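Local coordinates for uncharacterized conserved protein (Methanopyrus kandleri AV19, PDB 2QYA) that is of unknown function but belongs to the DUF424 family, forms a mixed beta-sheet packed with two helices and pairs with a second copy, at residues A[28-31]-A[36-39]; A[48-51]-A[57-60]; A[61-66]-A[70-75]; A[83-88]-A[103-108]. The protein carries 2 engineered substitutions. All coordinates share one frame; numbering follows the deposited sequence.

Interaction 1. Residues A[28-31]-A[36-39]; sequences GVEL and RTLH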
loop_
_atom_site.group_PDB
_atom_site.type_symbol
_atom_site.label_atom_id
_atom_site.label_comp_id
_atom_site.label_asym_id
_atom_site.label_seq_id
_atom_site.Cartn_x
_atom_site.Cartn_y
_atom_site.Cartn_z
ATOM N N GLY A 28 -2.113 16.353 12.133
ATOM C CA GLY A 28 -2.736 17.648 11.866
ATOM C C GLY A 28 -1.802 18.833 11.670
ATOM O O GLY A 28 -2.233 19.981 11.767
ATOM N N VAL A 29 -0.525 18.577 11.404
ATOM C CA VAL A 29 0.426 19.664 11.135
ATOM C C VAL A 29 0.678 19.785 9.620
ATOM O O VAL A 29 0.272 18.917 8.843
ATOM C CB VAL A 29 1.746 19.508 11.964
ATOM C CG1 VAL A 29 2.806 18.770 11.184
ATOM C CG2 VAL A 29 2.277 20.858 12.392
ATOM N N GLU A 30 1.301 20.884 9.205
ATOM C CA GLU A 30 1.687 21.065 7.809
ATOM C C GLU A 30 3.197 21.182 7.668
ATOM O O GLU A 30 3.849 21.930 8.399
ATOM C CB GLU A 30 0.982 22.269 7.179
ATOM C CG GLU A 30 -0.486 22.000 6.865
ATOM C CD GLU A 30 -1.102 23.006 5.895
ATOM O OE1 GLU A 30 -0.351 23.758 5.217
ATOM O OE2 GLU A 30 -2.356 23.029 5.814
ATOM N N LEU A 31 3.748 20.410 6.743
ATOM C CA LEU A 31 5.177 20.433 6.510
ATOM C C LEU A 31 5.442 20.938 5.110
ATOM O O LEU A 31 4.827 20.482 4.138
ATOM C CB LEU A 31 5.806 19.047 6.707
ATOM C CG LEU A 31 5.483 18.213 7.954
ATOM C CD1 LEU A 31 6.171 16.864 7.837
ATOM C CD2 LEU A 31 5.903 18.923 9.237
ATOM N N ARG A 36 6.722 22.170 -1.693
ATOM C CA ARG A 36 5.597 21.283 -1.392
ATOM C C ARG A 36 4.894 21.634 -0.085
ATOM O O ARG A 36 5.416 22.376 0.750
ATOM C CB ARG A 36 6.036 19.812 -1.350
ATOM C CG ARG A 36 6.049 19.125 -2.699
ATOM C CD ARG A 36 6.004 17.584 -2.573
ATOM N NE ARG A 36 4.639 17.043 -2.542
ATOM C CZ ARG A 36 3.771 17.094 -3.557
ATOM N NH1 ARG A 36 4.086 17.679 -4.710
ATOM N NH2 ARG A 36 2.565 16.566 -3.410
ATOM N N THR A 37 3.691 21.090 0.067
ATOM C CA THR A 37 2.932 21.188 1.312
ATOM C C THR A 37 2.448 19.792 1.622
ATOM O O THR A 37 1.658 19.218 0.866
ATOM C CB THR A 37 1.692 22.095 1.183
ATOM O OG1 THR A 37 1.884 23.044 0.125
ATOM C CG2 THR A 37 1.412 22.816 2.501
ATOM N N LEU A 38 2.948 19.229 2.712
ATOM C CA LEU A 38 2.397 17.985 3.205
ATOM C C LEU A 38 1.428 18.284 4.338
ATOM O O LEU A 38 1.775 18.933 5.320
ATOM C CB LEU A 38 3.493 16.989 3.633
ATOM C CG LEU A 38 3.025 15.642 4.226
ATOM C CD1 LEU A 38 2.077 14.850 3.302
ATOM C CD2 LEU A 38 4.193 14.764 4.677
ATOM N N HIS A 39 0.202 17.817 4.160
ATOM C CA HIS A 39 -0.817 17.839 5.205
ATOM C C HIS A 39 -0.792 16.494 5.929
ATOM O O HIS A 39 -1.093 15.461 5.331
ATOM C CB HIS A 39 -2.199 18.091 4.583
ATOM C CG HIS A 39 -2.218 19.225 3.603
ATOM N ND1 HIS A 39 -2.080 19.036 2.245
ATOM C CD2 HIS A 39 -2.338 20.562 3.787
ATOM C CE1 HIS A 39 -2.127 20.206 1.633
ATOM N NE2 HIS A 39 -2.286 21.149 2.546
#
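Leu31 and Leu38 are joined by two backbone hydrogen bonds: Leu31 N donates to Leu38 O at 2.8 Å, and Leu38 N returns a bond to Leu31 O at 2.7 Å. Both are nearly straight, the second with 172° at the hydrogen, and they make this an antiparallel hydrogen-bonded pair. The same two carbonyl oxygens also receive CA-H donors: Glu30 CA lies 3.3 Å from Leu38 O, and Thr37 CA lies 3.5 Å from Leu31 O. Each oxygen thus takes one N-H bond and one weaker CA-H contact from the opposing strand. One step along, Glu30 and His39 form a non-hydrogen-bonded pair, with their side chains side by side and pointing the same way. Glu30 OE2 comes to the edge of the imidazole, in its plane and 3.2 Å from His39 CD2, while the carboxylate is turned 85° against the ring. The negative charge near the ring might slightly favour a protonated imidazole. The other carboxylate oxygen, Glu30 OE1, approaches the methyl of Thr37 at CG2, 3.4 Å away; the extended chain beyond Glu30 CG carries the carboxylate out this far. Across the other face of the hairpin, the leucines touch loosely, Leu31 CD1 to Leu38 CD2 being 4.3 Å. The two segments belong to the two-stranded hairpin of strands 30-33 and 36-39, apart from the main six-stranded sheet. Its leucine face meets Ile40, Val102 and Tyr45 in loops, while Glu69 of the second subunit packs on Arg36, Leu38 and His39.

Interaction 2. Residues A[48-51]-A[57-60]; sequences KSME and KKIR. Engineered in segment 48-51: Met50 (natural residue Leu).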
loop_
_atom_site.group_PDB
_atom_site.type_symbol
_atom_site.label_atom_id
_atom_site.label_comp_id
_atom_site.label_asym_id
_atom_site.label_seq_id
_atom_site.Cartn_x
_atom_site.Cartn_y
_atom_site.Cartn_z
ATOM N N LYS A 48 -3.711 3.600 15.783
ATOM C CA LYS A 48 -3.766 3.305 17.191
ATOM C C LYS A 48 -2.557 3.973 17.881
ATOM O O LYS A 48 -1.400 3.801 17.443
ATOM C CB LYS A 48 -3.753 1.796 17.417
ATOM C CG LYS A 48 -3.658 1.387 18.886
ATOM C CD LYS A 48 -3.880 -0.113 19.059
ATOM C CE LYS A 48 -3.674 -0.517 20.515
ATOM N NZ LYS A 48 -4.167 -1.891 20.832
ATOM N N SER A 49 -2.821 4.728 18.945
ATOM C CA SER A 49 -1.751 5.427 19.663
ATOM C C SER A 49 -1.079 4.434 20.567
ATOM O O SER A 49 -1.736 3.751 21.363
ATOM C CB SER A 49 -2.275 6.640 20.428
ATOM O OG SER A 49 -1.254 7.323 21.168
ATOM N N MET A 50 0.228 4.278 20.403
ATOM C CA MET A 50 0.936 3.355 21.284
ATOM C C MET A 50 2.357 3.789 21.608
ATOM O O MET A 50 2.893 4.746 21.038
ATOM C CB MET A 50 0.848 1.892 20.789
ATOM C CG MET A 50 1.531 1.568 19.432
ATOM S SD MET A 50 0.926 0.087 18.527
ATOM C CE MET A 50 1.239 -1.265 19.551
ATOM N N GLU A 51 2.917 3.103 22.586
ATOM C CA GLU A 51 4.252 3.328 23.069
ATOM C C GLU A 51 5.216 2.646 22.085
ATOM O O GLU A 51 5.002 1.496 21.694
ATOM C CB GLU A 51 4.377 2.741 24.488
ATOM C CG GLU A 51 5.679 3.060 25.239
ATOM C CD GLU A 51 5.862 4.552 25.625
ATOM O OE1 GLU A 51 4.877 5.352 25.547
ATOM O OE2 GLU A 51 7.013 4.913 26.015
ATOM N N LYS A 57 7.148 -3.993 18.359
ATOM C CA LYS A 57 6.702 -5.386 18.457
ATOM C C LYS A 57 5.638 -5.697 17.390
ATOM O O LYS A 57 5.751 -6.699 16.685
ATOM C CB LYS A 57 6.211 -5.688 19.875
ATOM C CG LYS A 57 5.520 -7.021 20.060
ATOM C CD LYS A 57 5.368 -7.395 21.548
ATOM C CE LYS A 57 4.546 -8.694 21.727
ATOM N NZ LYS A 57 3.067 -8.443 21.513
ATOM N N LYS A 58 4.621 -4.841 17.270
ATOM C CA LYS A 58 3.556 -5.046 16.272
ATOM C C LYS A 58 4.075 -5.023 14.825
ATOM O O LYS A 58 3.583 -5.755 13.972
ATOM C CB LYS A 58 2.412 -4.036 16.438
ATOM C CG LYS A 58 1.079 -4.631 16.962
ATOM C CD LYS A 58 1.169 -5.101 18.432
ATOM C CE LYS A 58 -0.214 -5.580 19.022
ATOM N NZ LYS A 58 -1.218 -4.467 19.202
ATOM N N ILE A 59 5.032 -4.149 14.563
ATOM C CA ILE A 59 5.660 -4.026 13.244
ATOM C C ILE A 59 6.408 -5.301 12.898
ATOM O O ILE A 59 6.172 -5.874 11.847
ATOM C CB ILE A 59 6.557 -2.734 13.139
ATOM C CG1 ILE A 59 5.813 -1.649 12.399
ATOM C CG2 ILE A 59 7.834 -2.983 12.405
ATOM C CD1 ILE A 59 4.651 -1.169 13.101
ATOM N N ARG A 60 7.250 -5.768 13.812
ATOM C CA ARG A 60 7.898 -7.063 13.682
ATOM C C ARG A 60 6.908 -8.166 13.359
ATOM O O ARG A 60 7.152 -8.970 12.462
ATOM C CB ARG A 60 8.601 -7.461 14.969
ATOM C CG ARG A 60 9.945 -6.868 15.181
ATOM C CD ARG A 60 10.628 -7.515 16.395
ATOM N NE ARG A 60 11.681 -6.643 16.920
ATOM C CZ ARG A 60 11.592 -5.906 18.036
ATOM N NH1 ARG A 60 10.499 -5.943 18.813
ATOM N NH2 ARG A 60 12.621 -5.137 18.390
#
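Met50 and Lys58 are the closest residues of the two backbones, yet their CA atoms stand 10.1 Å apart, so this contact is bridged by long side chains alone. Met50 ends the short strand 48-50, Glu51 occupies the N-cap position of helix 52-66, and Lys58 lies about two turns further along that helix. Both Met50, an engineered residue in place of leucine, and Lys58 direct CB toward the opposing segment. Met50 CG sits between the backbone N and the carbonyl carbon (chi1 65°), and a bend at chi3 turns the terminal methyl to the lysine. There Met50 CE rests 4.0 Å from Lys58 CD and 4.1 Å from Lys58 NZ, the two chains running obliquely to one another. The lysine is itself bent at chi2 and chi4, which brings its ammonium group near the methyl instead of sending it straight out from the helix. Lys48 reaches the same place differently, with every torsion extended, and its NZ ends 4.2 Å from Lys58 NZ. Two like charges this close would be expected to disfavour each other and perhaps ease the loss of a proton; a crystal neighbour also touches Lys48. Leu8 of strand 6-13 touches both Met50 and Lys58, while Met50 is tied to Val6 through its backbone. The contact marks the start of a beta-alpha-beta crossover, in which helix 52-66 leads from the edge strand 48-50 to the parallel strand 71-77, passing two intervening strands of the mixed sheet.

Interaction 3. Residues A[61-66]-A[70-75]; sequences EAVQEY and KTVAIN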
loop_
_atom_site.group_PDB
_atom_site.type_symbol
_atom_site.label_atom_id
_atom_site.label_comp_id
_atom_site.label_asym_id
_atom_site.label_seq_id
_atom_site.Cartn_x
_atom_site.Cartn_y
_atom_site.Cartn_z
ATOM N N GLU A 61 5.811 -8.230 14.113
ATOM C CA GLU A 61 4.862 -9.333 13.955
ATOM C C GLU A 61 4.123 -9.284 12.620
ATOM O O GLU A 61 3.867 -10.321 12.041
ATOM C CB GLU A 61 3.839 -9.356 15.093
ATOM C CG GLU A 61 4.411 -9.684 16.488
ATOM C CD GLU A 61 3.426 -9.327 17.627
ATOM O OE1 GLU A 61 2.509 -8.497 17.397
ATOM O OE2 GLU A 61 3.577 -9.867 18.747
ATOM N N ALA A 62 3.753 -8.090 12.153
ATOM C CA ALA A 62 3.038 -7.969 10.894
ATOM C C ALA A 62 3.981 -8.330 9.739
ATOM O O ALA A 62 3.552 -8.959 8.779
ATOM C CB ALA A 62 2.460 -6.576 10.716
ATOM N N VAL A 63 5.263 -7.967 9.857
ATOM C CA VAL A 63 6.258 -8.309 8.825
ATOM C C VAL A 63 6.424 -9.835 8.684
ATOM O O VAL A 63 6.366 -10.354 7.577
ATOM C CB VAL A 63 7.618 -7.566 9.033
ATOM C CG1 VAL A 63 8.752 -8.221 8.232
ATOM C CG2 VAL A 63 7.485 -6.117 8.627
ATOM N N GLN A 64 6.589 -10.544 9.800
ATOM C CA GLN A 64 6.611 -11.990 9.776
ATOM C C GLN A 64 5.276 -12.591 9.333
ATOM O O GLN A 64 5.252 -13.600 8.636
ATOM C CB GLN A 64 7.036 -12.575 11.134
ATOM C CG GLN A 64 6.557 -14.025 11.365
ATOM C CD GLN A 64 7.584 -14.916 12.083
ATOM O OE1 GLN A 64 7.853 -14.743 13.281
ATOM N NE2 GLN A 64 8.121 -15.900 11.361
ATOM N N GLU A 65 4.166 -11.986 9.737
ATOM C CA GLU A 65 2.849 -12.511 9.355
ATOM C C GLU A 65 2.624 -12.617 7.826
ATOM O O GLU A 65 1.997 -13.569 7.341
ATOM C CB GLU A 65 1.764 -11.635 9.973
ATOM C CG GLU A 65 0.359 -12.038 9.620
ATOM C CD GLU A 65 -0.698 -11.383 10.525
ATOM O OE1 GLU A 65 -1.899 -11.653 10.282
ATOM O OE2 GLU A 65 -0.331 -10.629 11.477
ATOM N N TYR A 66 3.104 -11.617 7.091
ATOM C CA TYR A 66 2.793 -11.486 5.673
ATOM C C TYR A 66 3.938 -11.833 4.731
ATOM O O TYR A 66 3.793 -11.661 3.522
ATOM C CB TYR A 66 2.284 -10.076 5.391
ATOM C CG TYR A 66 0.916 -9.871 5.993
ATOM C CD1 TYR A 66 -0.181 -10.598 5.532
ATOM C CD2 TYR A 66 0.735 -9.023 7.064
ATOM C CE1 TYR A 66 -1.453 -10.435 6.112
ATOM C CE2 TYR A 66 -0.535 -8.855 7.649
ATOM C CZ TYR A 66 -1.602 -9.557 7.165
ATOM O OH TYR A 66 -2.841 -9.390 7.743
ATOM N N LYS A 70 2.024 -11.276 1.137
ATOM C CA LYS A 70 1.716 -9.950 0.677
ATOM C C LYS A 70 2.991 -9.159 0.623
ATOM O O LYS A 70 3.971 -9.500 1.296
ATOM C CB LYS A 70 0.726 -9.259 1.656
ATOM C CG LYS A 70 -0.610 -9.963 1.861
ATOM C CD LYS A 70 -1.537 -9.766 0.678
ATOM C CE LYS A 70 -2.734 -10.733 0.776
ATOM N NZ LYS A 70 -3.763 -10.495 -0.300
ATOM N N THR A 71 2.978 -8.096 -0.168
ATOM C CA THR A 71 3.975 -7.039 -0.047
ATOM C C THR A 71 3.633 -6.160 1.165
ATOM O O THR A 71 2.478 -5.734 1.318
ATOM C CB THR A 71 4.057 -6.206 -1.326
ATOM O OG1 THR A 71 4.521 -7.061 -2.374
ATOM C CG2 THR A 71 5.041 -5.030 -1.172
ATOM N N VAL A 72 4.637 -5.889 2.006
ATOM C CA VAL A 72 4.473 -5.019 3.170
ATOM C C VAL A 72 5.167 -3.700 2.850
ATOM O O VAL A 72 6.387 -3.670 2.611
ATOM C CB VAL A 72 5.033 -5.663 4.473
ATOM C CG1 VAL A 72 5.011 -4.671 5.658
ATOM C CG2 VAL A 72 4.269 -6.944 4.828
ATOM N N ALA A 73 4.379 -2.625 2.761
ATOM C CA ALA A 73 4.907 -1.282 2.547
ATOM C C ALA A 73 4.872 -0.578 3.873
ATOM O O ALA A 73 3.815 -0.568 4.539
ATOM C CB ALA A 73 4.061 -0.535 1.513
ATOM N N ILE A 74 6.016 -0.043 4.292
ATOM C CA ILE A 74 6.132 0.722 5.540
ATOM C C ILE A 74 6.439 2.177 5.230
ATOM O O ILE A 74 7.302 2.494 4.403
ATOM C CB ILE A 74 7.232 0.153 6.475
ATOM C CG1 ILE A 74 6.937 -1.322 6.787
ATOM C CG2 ILE A 74 7.405 1.028 7.773
ATOM C CD1 ILE A 74 8.126 -2.133 7.167
ATOM N N ASN A 75 5.683 3.051 5.880
ATOM C CA ASN A 75 5.863 4.475 5.811
ATOM C C ASN A 75 5.909 4.957 7.262
ATOM O O ASN A 75 4.970 4.708 8.017
ATOM C CB ASN A 75 4.682 5.152 5.112
ATOM C CG ASN A 75 3.975 4.240 4.113
ATOM O OD1 ASN A 75 2.765 4.018 4.229
ATOM N ND2 ASN A 75 4.725 3.696 3.129
#
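The ring of Tyr66 meets Lys70 obliquely, CD1 lying 3.8 Å from Lys70 CG, while one ring face carries the aliphatic chain of Glu65, whose CG stands 3.8 Å above the plane over the ring centre. With Tyr66 CG anti to the carbonyl carbon (chi1 -70°), the ring drops beside the start of the strand. Lys70 lays CB and CG against the tyrosine, and the bend at chi2 leads its ammonium away, to a hydrogen bond with Gly14 O and a cation-pi contact with Phe44 of the second subunit. The backbones join as well: Lys70 N donates to Tyr66 O at 3.0 Å, in the carbonyl plane, linking Tyr66 to the residue that leads into strand 71-77. Further in, the contact is purely apolar. Val72 spreads its methyls, CG2 to Tyr66 CB at 3.8 Å and CG1 to Val63 CG2 at 4.1 Å, and Ile74 CD1 adds a looser touch on Val63 CG2. Helix 61-66 runs nearly antiparallel to strand 71-75, at 157°, with axes 8.8 Å apart. Leu19 and Val17 of strand 16-23 extend this apolar layer on one flank, while Ile74 touches Ile109 of strand 103-109 on the other.

Interaction 4. Residues A[83-88]-A[103-108]; sequences SVVVDA and PHVQMY. Engineered in segment 103-108: Met107 (natural residue Ile).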
loop_
_atom_site.group_PDB
_atom_site.type_symbol
_atom_site.label_atom_id
_atom_site.label_comp_id
_atom_site.label_asym_id
_atom_site.label_seq_id
_atom_site.Cartn_x
_atom_site.Cartn_y
_atom_site.Cartn_z
ATOM N N SER A 83 12.516 5.723 14.671
ATOM C CA SER A 83 13.249 4.977 15.692
ATOM C C SER A 83 12.568 3.647 15.957
ATOM O O SER A 83 13.223 2.668 16.282
ATOM C CB SER A 83 13.383 5.801 16.986
ATOM O OG SER A 83 12.281 5.565 17.848
ATOM N N VAL A 84 11.245 3.617 15.796
ATOM C CA VAL A 84 10.480 2.366 15.852
ATOM C C VAL A 84 10.895 1.428 14.731
ATOM O O VAL A 84 11.069 0.232 14.951
ATOM C CB VAL A 84 8.935 2.612 15.775
ATOM C CG1 VAL A 84 8.186 1.284 15.550
ATOM C CG2 VAL A 84 8.429 3.295 17.061
ATOM N N VAL A 85 11.023 1.960 13.516
ATOM C CA VAL A 85 11.410 1.125 12.380
ATOM C C VAL A 85 12.815 0.530 12.607
ATOM O O VAL A 85 13.032 -0.654 12.348
ATOM C CB VAL A 85 11.323 1.897 11.049
ATOM C CG1 VAL A 85 11.754 1.002 9.892
ATOM C CG2 VAL A 85 9.894 2.430 10.828
ATOM N N VAL A 86 13.733 1.350 13.130
ATOM C CA VAL A 86 15.108 0.931 13.471
ATOM C C VAL A 86 15.057 -0.120 14.578
ATOM O O VAL A 86 15.696 -1.186 14.486
ATOM C CB VAL A 86 16.027 2.153 13.923
ATOM C CG1 VAL A 86 17.443 1.698 14.368
ATOM C CG2 VAL A 86 16.162 3.161 12.856
ATOM N N ASP A 87 14.275 0.153 15.620
ATOM C CA ASP A 87 14.260 -0.766 16.747
ATOM C C ASP A 87 13.608 -2.092 16.436
ATOM O O ASP A 87 13.824 -3.077 17.147
ATOM C CB ASP A 87 13.603 -0.151 17.971
ATOM C CG ASP A 87 14.358 -0.460 19.227
ATOM O OD1 ASP A 87 15.068 0.453 19.711
ATOM O OD2 ASP A 87 14.282 -1.614 19.713
ATOM N N ALA A 88 12.793 -2.115 15.392
ATOM C CA ALA A 88 12.215 -3.369 14.904
ATOM C C ALA A 88 13.216 -4.186 14.076
ATOM O O ALA A 88 12.930 -5.320 13.716
ATOM C CB ALA A 88 10.932 -3.099 14.109
ATOM N N PRO A 103 12.208 13.399 10.218
ATOM C CA PRO A 103 12.629 12.079 9.740
ATOM C C PRO A 103 11.510 11.306 9.028
ATOM O O PRO A 103 10.337 11.379 9.415
ATOM C CB PRO A 103 13.076 11.367 11.012
ATOM C CG PRO A 103 13.464 12.490 11.962
ATOM C CD PRO A 103 12.482 13.580 11.658
ATOM N N HIS A 104 11.888 10.579 7.983
ATOM C CA HIS A 104 10.934 9.859 7.160
ATOM C C HIS A 104 11.618 8.635 6.602
ATOM O O HIS A 104 12.791 8.686 6.273
ATOM C CB HIS A 104 10.440 10.749 6.027
ATOM C CG HIS A 104 9.443 10.094 5.116
ATOM N ND1 HIS A 104 9.771 9.644 3.857
ATOM C CD2 HIS A 104 8.117 9.860 5.265
ATOM C CE1 HIS A 104 8.697 9.141 3.278
ATOM N NE2 HIS A 104 7.680 9.259 4.110
ATOM N N VAL A 105 10.898 7.522 6.569
ATOM C CA VAL A 105 11.341 6.330 5.862
ATOM C C VAL A 105 10.163 5.673 5.116
ATOM O O VAL A 105 9.031 5.634 5.619
ATOM C CB VAL A 105 12.122 5.330 6.754
ATOM C CG1 VAL A 105 11.204 4.463 7.650
ATOM C CG2 VAL A 105 13.019 4.420 5.843
ATOM N N GLN A 106 10.449 5.219 3.889
ATOM C CA GLN A 106 9.554 4.369 3.101
ATOM C C GLN A 106 10.291 3.083 2.672
ATOM O O GLN A 106 11.436 3.154 2.152
ATOM C CB GLN A 106 9.041 5.153 1.903
ATOM C CG GLN A 106 7.773 4.566 1.242
ATOM C CD GLN A 106 6.745 5.638 0.857
ATOM O OE1 GLN A 106 5.587 5.331 0.596
ATOM N NE2 GLN A 106 7.169 6.890 0.827
ATOM N N MET A 107 9.657 1.926 2.920
ATOM C CA MET A 107 10.208 0.609 2.633
ATOM C C MET A 107 9.164 -0.308 1.944
ATOM O O MET A 107 7.978 -0.296 2.291
ATOM C CB MET A 107 10.622 -0.142 3.899
ATOM C CG MET A 107 11.330 0.598 5.024
ATOM S SD MET A 107 11.676 -0.626 6.325
ATOM C CE MET A 107 12.673 -1.807 5.456
ATOM N N TYR A 108 9.614 -1.117 0.994
ATOM C CA TYR A 108 8.776 -2.139 0.397
ATOM C C TYR A 108 9.441 -3.450 0.681
ATOM O O TYR A 108 10.621 -3.648 0.341
ATOM C CB TYR A 108 8.621 -1.929 -1.093
ATOM C CG TYR A 108 7.988 -0.596 -1.410
ATOM C CD1 TYR A 108 6.592 -0.437 -1.351
ATOM C CD2 TYR A 108 8.778 0.519 -1.698
ATOM C CE1 TYR A 108 5.995 0.782 -1.597
ATOM C CE2 TYR A 108 8.191 1.748 -1.974
ATOM C CZ TYR A 108 6.792 1.866 -1.910
ATOM O OH TYR A 108 6.192 3.075 -2.171
#
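No polar bond joins Val85 to Val105 and Met107; the shortest polar bond here is internal to the helix, Asp87 N to Ser83 O at 2.8 Å, followed by Ala88 N to Val84 O at 2.9 Å. These bonds lie within helix 79-87 and the residue that follows it, and the helix packs on one face of the mixed beta-sheet, an alpha/beta layered arrangement. A single residue, Val85, carries the helix side of the contact, and its CA lies 8.3 Å from that of Val105 on the strand. Val85 and Val105 reach toward each other tip to tip, Val85 CG2 meeting Val105 CG1 at 4.0 Å. Val105 CG1 is placed between its own backbone N and carbonyl carbon (chi1 79°), which presents that methyl to the helix. Met107, an engineered residue replacing isoleucine, slides past Val85 in the opposite direction, and its chain bends only near the end, at chi3. Ala76 of strand 71-77, Leu21 of strand 16-23 and the loop residues Leu90 and Ala91 also touch Val85, so the valine is buried in apolar surroundings. The alternate residues of the strand serve another partner: His104 and Gln106 bond to Asp15 and Thr71, respectively, of the second subunit. Within the apolar layer, Val85 CG1 has two neighbours on the strand, Met107 SD at 3.9 Å and Val105 CG1 at 4.2 Å.

How the interactions relate
Interactions 3 and 4 are buried and mainly apolar, interaction 2 is partly buried, and interaction 1 is a surface hairpin, its centre about 18 Å from the centre of the chain, governed by backbone hydrogen bonds and polar side chains. Interactions 2 and 3 share helix 52-66, at successive turns, and reach the same sheet; the former meets the edge strand through a methionine and two lysines, the latter an inner strand through valines, an isoleucine and the Tyr66-Lys70 pair. Interaction 4 adds the second helix to that sheet, where strands 71-77 and 103-109 are neighbours, and it touches interaction 2 where Ile59 and Arg60 pack on Ala88. Interactions 1, 3 and 4 also touch the second subunit, whereas interaction 2 does not.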